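Local coordinates for protein EvdMO1 (Micromonospora carbonacea, PDB 5T39) that probably transfers a methyl group from S-adenosylmethionine to a sugar during everninomicin biosynthesis, through a Rossmann-like methyltransferase domain, at residues G75-G87 and T99-R113. Sequence-based numbering, arbitrary orientation. Where two conformers were deposited one is given.
With SAH (S-adenosyl-L-homocysteine), chain B.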
loop_
_atom_site.group_PDB
_atom_site.type_symbol
_atom_site.label_atom_id
_atom_site.label_comp_id
_atom_site.label_asym_id
_atom_site.label_seq_id
_atom_site.Cartn_x
_atom_site.Cartn_y
_atom_site.Cartn_z
ATOM N N GLY A 75 1.923 0.859 19.545
ATOM C CA GLY A 75 3.099 1.638 19.857
ATOM C C GLY A 75 3.814 2.231 18.667
ATOM O O GLY A 75 4.854 2.865 18.842
ATOM N N ALA A 76 3.300 2.062 17.451
ATOM C CA ALA A 76 4.043 2.485 16.269
ATOM C C ALA A 76 4.210 3.996 16.205
ATOM O O ALA A 76 3.234 4.756 16.276
ATOM C CB ALA A 76 3.340 2.012 15.004
ATOM N N THR A 77 5.455 4.429 16.032
ATOM C CA THR A 77 5.775 5.835 15.833
ATOM C C THR A 77 6.472 6.112 14.514
ATOM O O THR A 77 6.614 7.279 14.149
ATOM C CB THR A 77 6.664 6.382 16.967
ATOM O OG1 THR A 77 7.922 5.703 16.965
ATOM C CG2 THR A 77 5.981 6.250 18.329
ATOM N N ARG A 78 6.952 5.096 13.813
ATOM C CA ARG A 78 7.610 5.260 12.525
ATOM C C ARG A 78 7.081 4.156 11.616
ATOM O O ARG A 78 7.324 2.982 11.905
ATOM C CB ARG A 78 9.121 5.131 12.740
ATOM C CG ARG A 78 10.001 5.243 11.516
ATOM C CD ARG A 78 10.097 6.646 10.990
ATOM N NE ARG A 78 10.857 6.705 9.747
ATOM C CZ ARG A 78 10.699 7.662 8.844
ATOM N NH1 ARG A 78 9.803 8.613 9.057
ATOM N NH2 ARG A 78 11.402 7.658 7.722
ATOM N N ILE A 79 6.370 4.520 10.548
ATOM C CA ILE A 79 5.657 3.579 9.695
ATOM C C ILE A 79 6.143 3.720 8.266
ATOM O O ILE A 79 6.357 4.836 7.787
ATOM C CB ILE A 79 4.135 3.871 9.754
ATOM C CG1 ILE A 79 3.595 3.691 11.175
ATOM C CG2 ILE A 79 3.357 2.962 8.794
ATOM C CD1 ILE A 79 2.178 4.182 11.339
ATOM N N LEU A 80 6.250 2.592 7.570
ATOM C CA LEU A 80 6.538 2.552 6.144
ATOM C C LEU A 80 5.277 2.101 5.425
ATOM O O LEU A 80 4.746 1.032 5.745
ATOM C CB LEU A 80 7.677 1.566 5.861
ATOM C CG LEU A 80 8.051 1.360 4.395
ATOM C CD1 LEU A 80 8.554 2.654 3.779
ATOM C CD2 LEU A 80 9.100 0.266 4.280
ATOM N N GLU A 81 4.812 2.884 4.456
ATOM C CA GLU A 81 3.662 2.521 3.637
ATOM C C GLU A 81 4.140 2.269 2.214
ATOM O O GLU A 81 4.825 3.109 1.620
ATOM C CB GLU A 81 2.608 3.624 3.642
ATOM C CG GLU A 81 1.459 3.312 2.701
ATOM C CD GLU A 81 0.567 4.476 2.454
ATOM O OE1 GLU A 81 -0.496 4.257 1.827
ATOM O OE2 GLU A 81 0.933 5.598 2.842
ATOM N N LEU A 82 3.771 1.120 1.662
ATOM C CA LEU A 82 4.186 0.731 0.318
ATOM C C LEU A 82 3.030 0.881 -0.668
ATOM O O LEU A 82 1.957 0.320 -0.467
ATOM C CB LEU A 82 4.668 -0.720 0.333
ATOM C CG LEU A 82 5.796 -1.001 1.323
ATOM C CD1 LEU A 82 6.180 -2.457 1.267
ATOM C CD2 LEU A 82 7.004 -0.120 1.073
ATOM N N GLY A 83 3.261 1.594 -1.759
ATOM C CA GLY A 83 2.217 1.814 -2.746
ATOM C C GLY A 83 1.196 2.846 -2.311
ATOM O O GLY A 83 -0.009 2.574 -2.274
ATOM N N ALA A 84 1.668 4.056 -1.996
ATOM C CA ALA A 84 0.839 5.061 -1.341
ATOM C C ALA A 84 -0.228 5.687 -2.237
ATOM O O ALA A 84 -1.131 6.352 -1.707
ATOM C CB ALA A 84 1.742 6.141 -0.759
ATOM N N LEU A 85 -0.154 5.501 -3.554
ATOM C CA LEU A 85 -1.171 6.002 -4.475
ATOM C C LEU A 85 -1.347 7.518 -4.345
ATOM O O LEU A 85 -0.417 8.262 -4.675
ATOM C CB LEU A 85 -2.472 5.189 -4.371
ATOM C CG LEU A 85 -3.604 5.502 -5.353
ATOM C CD1 LEU A 85 -3.096 5.683 -6.768
ATOM C CD2 LEU A 85 -4.674 4.420 -5.283
ATOM N N GLU A 86 -2.501 7.983 -3.857
ATOM C CA GLU A 86 -2.821 9.402 -3.725
ATOM C C GLU A 86 -2.782 9.861 -2.275
ATOM O O GLU A 86 -3.268 10.946 -1.940
ATOM C CB GLU A 86 -4.169 9.690 -4.387
ATOM C CG GLU A 86 -4.098 9.436 -5.877
ATOM C CD GLU A 86 -5.420 9.405 -6.618
ATOM O OE1 GLU A 86 -6.497 9.267 -6.018
ATOM O OE2 GLU A 86 -5.362 9.512 -7.859
ATOM N N GLY A 87 -2.157 9.065 -1.414
ATOM C CA GLY A 87 -1.898 9.450 -0.041
ATOM C C GLY A 87 -3.044 9.302 0.930
ATOM O O GLY A 87 -2.933 9.792 2.055
ATOM N N THR A 99 3.564 10.125 15.347
ATOM C CA THR A 99 3.900 9.070 14.383
ATOM C C THR A 99 4.298 9.697 13.046
ATOM O O THR A 99 3.556 10.516 12.511
ATOM C CB THR A 99 2.755 8.026 14.186
ATOM O OG1 THR A 99 2.438 7.372 15.427
ATOM C CG2 THR A 99 3.141 6.954 13.162
ATOM N N SER A 100 5.443 9.268 12.498
ATOM C CA SER A 100 5.947 9.734 11.213
ATOM C C SER A 100 5.788 8.606 10.210
ATOM O O SER A 100 5.939 7.433 10.557
ATOM C CB SER A 100 7.428 10.133 11.289
ATOM O OG SER A 100 8.274 9.020 11.517
ATOM N N ILE A 101 5.470 8.974 8.968
ATOM C CA ILE A 101 5.176 8.013 7.917
ATOM C C ILE A 101 6.100 8.285 6.745
ATOM O O ILE A 101 6.242 9.438 6.326
ATOM C CB ILE A 101 3.723 8.136 7.427
ATOM C CG1 ILE A 101 2.740 8.403 8.574
ATOM C CG2 ILE A 101 3.373 6.908 6.560
ATOM C CD1 ILE A 101 2.679 7.317 9.568
ATOM N N LEU A 102 6.683 7.228 6.184
ATOM C CA LEU A 102 7.342 7.283 4.887
ATOM C C LEU A 102 6.474 6.496 3.923
ATOM O O LEU A 102 6.268 5.299 4.123
ATOM C CB LEU A 102 8.743 6.677 4.947
ATOM C CG LEU A 102 9.474 6.590 3.599
ATOM C CD1 LEU A 102 9.678 7.950 2.945
ATOM C CD2 LEU A 102 10.818 5.907 3.781
ATOM N N GLY A 103 5.944 7.164 2.906
ATOM C CA GLY A 103 5.138 6.519 1.880
ATOM C C GLY A 103 5.916 6.433 0.579
ATOM O O GLY A 103 6.451 7.433 0.102
ATOM N N LEU A 104 5.977 5.229 0.024
ATOM C CA LEU A 104 6.664 4.973 -1.232
ATOM C C LEU A 104 5.640 4.740 -2.329
ATOM O O LEU A 104 4.652 4.021 -2.126
ATOM C CB LEU A 104 7.568 3.748 -1.119
ATOM C CG LEU A 104 8.633 3.831 -0.017
ATOM C CD1 LEU A 104 9.497 2.598 -0.070
ATOM C CD2 LEU A 104 9.475 5.102 -0.127
ATOM N N GLU A 105 5.887 5.321 -3.500
ATOM C CA GLU A 105 4.959 5.206 -4.612
ATOM C C GLU A 105 5.751 5.088 -5.902
ATOM O O GLU A 105 6.688 5.848 -6.139
ATOM C CB GLU A 105 4.005 6.401 -4.635
ATOM C CG GLU A 105 3.140 6.509 -5.885
ATOM C CD GLU A 105 2.402 5.245 -6.241
ATOM O OE1 GLU A 105 2.266 4.980 -7.465
ATOM O OE2 GLU A 105 1.959 4.512 -5.318
ATOM N N GLY A 106 5.372 4.138 -6.747
ATOM C CA GLY A 106 6.113 3.857 -7.956
ATOM C C GLY A 106 5.775 4.679 -9.174
ATOM O O GLY A 106 6.591 4.723 -10.100
ATOM N N ARG A 107 4.604 5.313 -9.220
ATOM C CA ARG A 107 4.166 6.067 -10.385
ATOM C C ARG A 107 4.231 7.554 -10.067
ATOM O O ARG A 107 3.581 8.026 -9.131
ATOM C CB ARG A 107 2.756 5.645 -10.790
ATOM C CG ARG A 107 2.731 4.266 -11.400
ATOM C CD ARG A 107 1.329 3.774 -11.753
ATOM N NE ARG A 107 1.432 2.459 -12.392
ATOM C CZ ARG A 107 1.788 2.249 -13.649
ATOM N NH1 ARG A 107 1.985 3.265 -14.480
ATOM N NH2 ARG A 107 1.922 1.004 -14.076
ATOM N N GLU A 108 5.018 8.288 -10.846
ATOM C CA GLU A 108 5.221 9.701 -10.558
ATOM C C GLU A 108 3.910 10.474 -10.566
ATOM O O GLU A 108 3.720 11.375 -9.747
ATOM C CB GLU A 108 6.201 10.304 -11.560
ATOM C CG GLU A 108 6.508 11.763 -11.294
ATOM C CD GLU A 108 7.575 12.295 -12.215
ATOM O OE1 GLU A 108 7.538 11.966 -13.419
ATOM O OE2 GLU A 108 8.458 13.037 -11.742
ATOM N N GLU A 109 2.990 10.143 -11.472
ATOM C CA GLU A 109 1.729 10.873 -11.537
ATOM C C GLU A 109 0.920 10.698 -10.260
ATOM O O GLU A 109 0.266 11.639 -9.794
ATOM C CB GLU A 109 0.926 10.419 -12.755
ATOM C CG GLU A 109 1.585 10.748 -14.084
ATOM C CD GLU A 109 2.518 9.642 -14.607
ATOM O OE1 GLU A 109 2.889 8.712 -13.846
ATOM O OE2 GLU A 109 2.875 9.707 -15.804
ATOM N N ASN A 110 0.941 9.492 -9.681
ATOM C CA ASN A 110 0.245 9.262 -8.420
ATOM C C ASN A 110 0.924 10.030 -7.302
ATOM O O ASN A 110 0.269 10.706 -6.497
ATOM C CB ASN A 110 0.236 7.775 -8.072
ATOM C CG ASN A 110 -0.605 6.942 -9.016
ATOM O OD1 ASN A 110 -1.378 7.459 -9.821
ATOM N ND2 ASN A 110 -0.451 5.635 -8.918
ATOM N N LEU A 111 2.255 9.948 -7.255
ATOM C CA LEU A 111 3.025 10.631 -6.222
ATOM C C LEU A 111 2.730 12.124 -6.199
ATOM O O LEU A 111 2.600 12.723 -5.125
ATOM C CB LEU A 111 4.516 10.387 -6.463
ATOM C CG LEU A 111 5.503 11.180 -5.619
ATOM C CD1 LEU A 111 5.331 10.839 -4.179
ATOM C CD2 LEU A 111 6.906 10.903 -6.075
ATOM N N ARG A 112 2.635 12.750 -7.374
ATOM C CA ARG A 112 2.351 14.183 -7.405
ATOM C C ARG A 112 1.005 14.498 -6.771
ATOM O O ARG A 112 0.856 15.525 -6.099
ATOM C CB ARG A 112 2.392 14.717 -8.829
ATOM C CG ARG A 112 3.756 14.663 -9.489
ATOM C CD ARG A 112 4.896 15.207 -8.636
ATOM N NE ARG A 112 6.175 14.902 -9.268
ATOM C CZ ARG A 112 7.302 14.635 -8.616
ATOM N NH1 ARG A 112 7.330 14.627 -7.291
ATOM N NH2 ARG A 112 8.409 14.363 -9.294
ATOM N N ARG A 113 0.009 13.640 -6.987
ATOM C CA ARG A 113 -1.268 13.783 -6.298
ATOM C C ARG A 113 -1.130 13.685 -4.796
ATOM O O ARG A 113 -1.666 14.503 -4.042
ATOM C CB ARG A 113 -2.402 12.937 -6.866
ATOM C CG ARG A 113 -2.514 12.984 -8.336
ATOM C CD ARG A 113 -3.863 12.471 -8.839
ATOM N NE ARG A 113 -3.658 12.078 -10.216
ATOM C CZ ARG A 113 -3.264 10.871 -10.620
ATOM N NH1 ARG A 113 -3.216 9.851 -9.778
ATOM N NH2 ARG A 113 -2.964 10.685 -11.887
HETATM N N SAH B . -2.118 1.035 -1.137
HETATM C CA SAH B . -3.264 1.681 -1.773
HETATM C CB SAH B . -3.151 1.695 -3.288
HETATM C CG SAH B . -3.100 0.306 -3.916
HETATM S SD SAH B . -3.076 0.380 -5.726
HETATM C C SAH B . -4.539 0.964 -1.376
HETATM O O SAH B . -5.641 1.422 -1.699
HETATM O OXT SAH B . -4.458 -0.087 -0.742
HETATM C "C5'" SAH B . -1.325 0.001 -5.991
HETATM C "C4'" SAH B . -0.383 1.183 -5.773
HETATM O "O4'" SAH B . 0.949 0.666 -5.747
HETATM C "C3'" SAH B . -0.451 2.218 -6.885
HETATM O "O3'" SAH B . -0.297 3.536 -6.399
HETATM C "C2'" SAH B . 0.714 1.797 -7.768
HETATM O "O2'" SAH B . 1.239 2.788 -8.634
HETATM C "C1'" SAH B . 1.718 1.323 -6.730
HETATM N N9 SAH B . 2.723 0.386 -7.231
HETATM C C8 SAH B . 2.522 -0.680 -8.070
HETATM N N7 SAH B . 3.683 -1.331 -8.274
HETATM C C5 SAH B . 4.634 -0.665 -7.567
HETATM C C6 SAH B . 6.005 -0.860 -7.413
HETATM N N6 SAH B . 6.682 -1.831 -8.021
HETATM N N1 SAH B . 6.690 -0.005 -6.603
HETATM C C2 SAH B . 6.040 1.022 -5.982
HETATM N N3 SAH B . 4.704 1.271 -6.118
HETATM C C4 SAH B . 4.039 0.403 -6.905
HETATM O O HOH W 1 8.854 9.240 14.255
HETATM O O HOH W 2 8.461 10.679 7.589
#
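Leu85 N donates to Glu105 OE2 (2.9 Å) where two neighbouring parallel strands, 78-82 and 100-105, run out into the cofactor site. They are the first two strands of the Rossmann-like methyltransferase fold, joined through helix 88-94 as a beta-alpha-beta unit, and they illustrate how that fold builds its nucleoside pocket at the strand ends: the loop after strand 78-82 carries glycines, and the next strand finishes in an acidic residue that holds the ribose. Glu105 has CG anti to its own N (chi1 170°) and then bends at chi2 (51°), which carries the carboxylate to the two ribose hydroxyls. OE1 takes SAH O2' and OE2 takes SAH O3', each at 2.7 Å. Protein donors fix the group's rotation: Arg107 N and Asn110 ND2 reach OE1 from opposite faces of the carboxylate, while Leu85 N meets OE2 from above its plane. A glutamine in its place would probably weaken this grip, since its NH2 could not accept from a ribose hydroxyl and would face backbone or amide donors.

Leu85 CD1 lies 3.4 Å from Asn110 ND2, the two side chains crossing obliquely; that amide nitrogen also bonds Gln205 O. Beyond it, Glu86 and Arg113 form a salt bridge, with carboxylate and guanidinium planes 80° apart and a weak hydrogen bond; Val38 N also holds Glu86 OE2, and Gln205 holds Arg113 NH2.

Along the strands, Ile79 and Ile101 lie side by side on the face covered by helix 62-72, whereas Leu80 CD1 touches both Leu102 and Leu104 on the other. At the far end Arg78, bent at chi2, lays its guanidinium nearly in plane with Ser100 OG, which NH1 reaches at 2.9 Å, and a water links the same NH1 to Ile101 O.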